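Local coordinates for hypothetical protein Rv2827c (Mycobacterium tuberculosis, PDB 1ZEL) that is of unknown function but probably binds DNA, carrying a winged-helix, helix-turn-helix fold and a C-terminal domain of the AbiEi antitoxin family, at residues A[155-160]-A[183-188]; A[189-194]-A[235-240]. All coordinates share one frame; numbering follows the deposited sequence.

Helix 183-192 is shared by both contacts: its first half, 183-188, takes part in contact 1, and its last residues, 189-192, with the turn that follows to 194, in contact 2. Contact 1 closes before contact 2 opens, so the chain first sets the start of this helix against 155-160 and later brings helix 228-240 back to its far end. The centres lie about 13 Å apart, on the same side of the chain's centre, and all four segments lie within the AbiEi antitoxin C-terminal domain. L187 joins the two: its CG lies 4.0 Å from CD1 of L237. One helix therefore carries packing from a salt-bridged turn with two bridging waters to a wholly apolar helix-helix contact.

Contact 1 of 2, residues A[155-160]-A[183-188]; sequences ALLAPR and PEALLV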
# COMPACT_ATOMS: atom_id res chain seq x y z
N ALA A 155 13.38 -0.00 -8.96
CA ALA A 155 14.26 1.04 -8.44
C ALA A 155 13.64 2.40 -8.74
O ALA A 155 13.76 3.34 -7.94
CB ALA A 155 15.67 0.94 -9.06
N LEU A 156 12.97 2.49 -9.89
CA LEU A 156 12.24 3.69 -10.24
C LEU A 156 11.02 3.86 -9.33
O LEU A 156 10.73 4.97 -8.90
CB LEU A 156 11.85 3.65 -11.72
CG LEU A 156 11.27 4.93 -12.35
CD1 LEU A 156 12.10 6.20 -12.02
CD2 LEU A 156 11.08 4.78 -13.87
N LEU A 157 10.32 2.78 -9.01
CA LEU A 157 9.06 2.88 -8.26
C LEU A 157 9.25 3.14 -6.78
O LEU A 157 8.57 3.99 -6.17
CB LEU A 157 8.20 1.63 -8.49
CG LEU A 157 7.64 1.54 -9.93
CD1 LEU A 157 6.99 0.21 -10.19
CD2 LEU A 157 6.65 2.64 -10.15
N ALA A 158 10.25 2.46 -6.22
CA ALA A 158 10.60 2.55 -4.82
C ALA A 158 11.24 3.92 -4.50
O ALA A 158 11.82 4.53 -5.38
CB ALA A 158 11.59 1.42 -4.49
N PRO A 159 11.15 4.39 -3.24
CA PRO A 159 11.81 5.65 -2.96
C PRO A 159 13.32 5.50 -3.16
O PRO A 159 13.85 4.38 -3.08
CB PRO A 159 11.51 5.88 -1.47
CG PRO A 159 11.29 4.53 -0.94
CD PRO A 159 10.48 3.86 -2.05
N ARG A 160 13.99 6.61 -3.45
CA ARG A 160 15.43 6.58 -3.49
C ARG A 160 15.94 6.30 -2.09
O ARG A 160 15.51 6.96 -1.14
CB ARG A 160 15.98 7.91 -4.00
CG ARG A 160 15.81 8.09 -5.50
CD ARG A 160 15.78 9.55 -5.95
NE ARG A 160 16.35 10.51 -5.01
CZ ARG A 160 15.64 11.41 -4.31
NH1 ARG A 160 16.30 12.21 -3.49
NH2 ARG A 160 14.29 11.51 -4.43
N PRO A 183 7.86 8.70 -3.34
CA PRO A 183 7.06 9.90 -3.55
C PRO A 183 6.80 10.17 -5.02
O PRO A 183 5.72 10.62 -5.37
CB PRO A 183 7.90 11.02 -2.94
CG PRO A 183 9.27 10.48 -2.83
CD PRO A 183 9.13 8.98 -2.66
N GLU A 184 7.79 9.93 -5.88
CA GLU A 184 7.59 10.15 -7.30
C GLU A 184 6.49 9.26 -7.85
O GLU A 184 5.59 9.74 -8.53
CB GLU A 184 8.89 9.98 -8.09
CG GLU A 184 9.93 11.03 -7.70
CD GLU A 184 10.94 10.50 -6.70
OE1 GLU A 184 10.66 9.47 -6.07
OE2 GLU A 184 12.02 11.13 -6.55
N ALA A 185 6.53 7.98 -7.53
CA ALA A 185 5.52 7.06 -8.06
C ALA A 185 4.16 7.36 -7.45
O ALA A 185 3.14 7.25 -8.12
CB ALA A 185 5.93 5.60 -7.86
N LEU A 186 4.16 7.76 -6.18
CA LEU A 186 2.92 8.19 -5.54
C LEU A 186 2.32 9.39 -6.27
O LEU A 186 1.14 9.38 -6.61
CB LEU A 186 3.16 8.54 -4.08
CG LEU A 186 1.97 9.19 -3.37
CD1 LEU A 186 0.75 8.25 -3.26
CD2 LEU A 186 2.45 9.64 -2.04
N LEU A 187 3.14 10.40 -6.54
CA LEU A 187 2.64 11.62 -7.14
C LEU A 187 2.11 11.28 -8.53
O LEU A 187 1.04 11.75 -8.94
CB LEU A 187 3.73 12.69 -7.22
CG LEU A 187 3.31 14.11 -7.60
CD1 LEU A 187 4.23 15.15 -6.93
CD2 LEU A 187 3.31 14.26 -9.15
N VAL A 188 2.87 10.49 -9.28
CA VAL A 188 2.41 10.13 -10.63
C VAL A 188 1.12 9.30 -10.57
O VAL A 188 0.23 9.48 -11.40
CB VAL A 188 3.50 9.43 -11.44
CG1 VAL A 188 2.93 8.93 -12.77
CG2 VAL A 188 4.66 10.43 -11.69
O HOH W 1 9.12 6.89 -6.51
O HOH W 2 12.44 8.89 -4.04
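R160 and E184 meet through a single salt bridge, R160 NH2 to E184 OE2 at 3.1 Å. The bond is bent (136° at the hydrogen) and uses the syn lone pair of OE2; guanidinium and carboxylate planes stand 78° apart, so the groups cross. The bend of E184 at chi2 (98°) turns the carboxylate toward the N-terminal end of the helix and out to R160. Its OE2 also accepts from S215 N. Water 2 accepts from R160 N at 2.8 Å and donates to OE1; water 1 accepts from A185 N and lies 3.0 Å from both L157 O and E184 OE1, bridging the segments. The two waters take up the N-H groups of R160 and A185 and tie them to the carboxylate. Beside this polar seam, the small CB of A185 lets the backbones approach, lying 3.5 Å from L157 O and making an apolar contact with L157 CD2 at 3.8 Å. P159 CB meets P183 CD at 4.1 Å, and P183 suits the first turn of a helix, where no N-H is needed. Helix 216-223 packs on L156 and L157, helix 161-166 touches P159 and P183, and helix 207-212 covers P183 and L187.

Contact 2 of 2, residues A[189-194]-A[235-240]; sequences QIATRP and SYLLDS
The backbones of 189-194 and 235-240 come closest at A191 and L237, whose CA atoms are 7.8 Å apart, and the contact is a plain helix-helix packing in the all-helical part of the C-terminal domain, between the last turn of helix 183-192 and the end of helix 228-240. L237 carries it from one side: its CB points toward the other helix, and CD1 is the branch that touches. That methyl lies 4.0 Å from I190 CG1 and about as far from I190 CD1, so it sits against both carbons of the isoleucine, the two chains crossing at a slant. The arm is placed there by chi1 of I190 (67°), which sets CG1 between the backbone N and the carbonyl carbon, while chi2 (175°) extends CD1 outward. A191 adds its CB, 4.2 Å from L237 CD1, and L187 of the same helix also touches this methyl. Each residue type fits its place: the leucine is long enough to reach from its helix to the other, the isoleucine offers a broad apolar flank, and the alanine leaves room for the methyl. All three are buried, and the contact is small and wholly apolar.

Polar groups lie at its margins. R233, one turn before L237 on the same helix, donates from NE to A191 O near the C-terminal end of helix 183-192, so a charged side chain meets a carbonyl there. Helix 288-296 also packs on this end of helix 228-240, with V288 touching L237 and S240 and V289 touching Y236. Y236 OH bonds D285 OD2, and its carbonyl is gripped twice: S240 N donates to Y236 O from one face of the carbonyl plane, and S240 OG from the opposite face at 2.8 Å, 36° out of that plane.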
# COMPACT_ATOMS: atom_id res chain seq x y z
N GLN A 189 1.01 8.44 -9.57
CA GLN A 189 -0.19 7.63 -9.43
C GLN A 189 -1.41 8.53 -9.26
O GLN A 189 -2.41 8.38 -9.96
CB GLN A 189 -0.09 6.71 -8.21
CG GLN A 189 -1.36 5.86 -8.03
CD GLN A 189 -1.55 5.38 -6.61
OE1 GLN A 189 -0.59 5.10 -5.92
NE2 GLN A 189 -2.80 5.26 -6.18
N ILE A 190 -1.33 9.46 -8.31
CA ILE A 190 -2.51 10.24 -7.97
C ILE A 190 -2.81 11.32 -9.05
O ILE A 190 -3.95 11.75 -9.20
CB ILE A 190 -2.36 10.82 -6.56
CG1 ILE A 190 -1.24 11.86 -6.52
CG2 ILE A 190 -1.97 9.70 -5.57
CD1 ILE A 190 -1.13 12.57 -5.15
N ALA A 191 -1.79 11.75 -9.80
CA ALA A 191 -2.02 12.63 -10.96
C ALA A 191 -2.66 11.85 -12.11
O ALA A 191 -3.58 12.33 -12.79
CB ALA A 191 -0.69 13.26 -11.42
N THR A 192 -2.18 10.63 -12.34
CA THR A 192 -2.69 9.81 -13.44
C THR A 192 -4.13 9.40 -13.21
O THR A 192 -4.98 9.49 -14.13
CB THR A 192 -1.80 8.56 -13.68
OG1 THR A 192 -0.48 8.98 -14.02
CG2 THR A 192 -2.35 7.67 -14.80
N ARG A 193 -4.41 8.96 -11.98
CA ARG A 193 -5.74 8.47 -11.63
C ARG A 193 -6.14 9.01 -10.26
O ARG A 193 -6.02 8.30 -9.28
CB ARG A 193 -5.75 6.93 -11.61
CG ARG A 193 -5.76 6.31 -13.03
CD ARG A 193 -5.61 4.82 -13.00
NE ARG A 193 -4.98 4.35 -14.23
CZ ARG A 193 -4.91 3.07 -14.60
NH1 ARG A 193 -5.46 2.13 -13.84
NH2 ARG A 193 -4.31 2.74 -15.73
N PRO A 194 -6.57 10.27 -10.19
CA PRO A 194 -6.92 10.85 -8.89
C PRO A 194 -7.96 10.04 -8.12
O PRO A 194 -7.96 10.08 -6.91
CB PRO A 194 -7.46 12.24 -9.25
CG PRO A 194 -6.82 12.55 -10.58
CD PRO A 194 -6.69 11.26 -11.29
N SER A 235 2.23 18.19 -12.99
CA SER A 235 2.91 19.48 -13.03
C SER A 235 2.20 20.50 -12.15
O SER A 235 2.85 21.29 -11.45
CB SER A 235 3.06 19.99 -14.46
OG SER A 235 3.75 19.04 -15.22
N TYR A 236 0.86 20.47 -12.17
CA TYR A 236 0.05 21.29 -11.28
C TYR A 236 0.26 20.95 -9.79
O TYR A 236 0.20 21.84 -8.94
CB TYR A 236 -1.43 21.10 -11.63
CG TYR A 236 -2.35 21.95 -10.80
CD1 TYR A 236 -2.37 23.33 -10.95
CD2 TYR A 236 -3.21 21.37 -9.87
CE1 TYR A 236 -3.22 24.13 -10.19
CE2 TYR A 236 -4.06 22.17 -9.10
CZ TYR A 236 -4.06 23.54 -9.26
OH TYR A 236 -4.91 24.32 -8.51
N LEU A 237 0.46 19.68 -9.47
CA LEU A 237 0.84 19.29 -8.09
C LEU A 237 2.18 19.91 -7.68
O LEU A 237 2.32 20.43 -6.55
CB LEU A 237 0.83 17.75 -7.92
CG LEU A 237 -0.58 17.09 -7.92
CD1 LEU A 237 -0.46 15.56 -7.90
CD2 LEU A 237 -1.48 17.56 -6.76
N LEU A 238 3.16 19.94 -8.58
CA LEU A 238 4.41 20.63 -8.27
C LEU A 238 4.15 22.09 -7.94
O LEU A 238 4.70 22.60 -6.97
CB LEU A 238 5.44 20.51 -9.39
CG LEU A 238 6.03 19.12 -9.67
CD1 LEU A 238 7.21 19.19 -10.62
CD2 LEU A 238 6.43 18.42 -8.40
N ASP A 239 3.32 22.73 -8.76
CA ASP A 239 2.95 24.13 -8.61
C ASP A 239 2.29 24.34 -7.25
O ASP A 239 2.69 25.20 -6.48
CB ASP A 239 2.00 24.52 -9.77
CG ASP A 239 1.83 26.03 -9.92
OD1 ASP A 239 1.21 26.63 -9.05
OD2 ASP A 239 2.33 26.60 -10.92
N SER A 240 1.29 23.50 -6.97
CA SER A 240 0.56 23.51 -5.71
C SER A 240 1.44 23.26 -4.47
O SER A 240 1.13 23.75 -3.38
CB SER A 240 -0.57 22.48 -5.78
OG SER A 240 -1.44 22.80 -6.87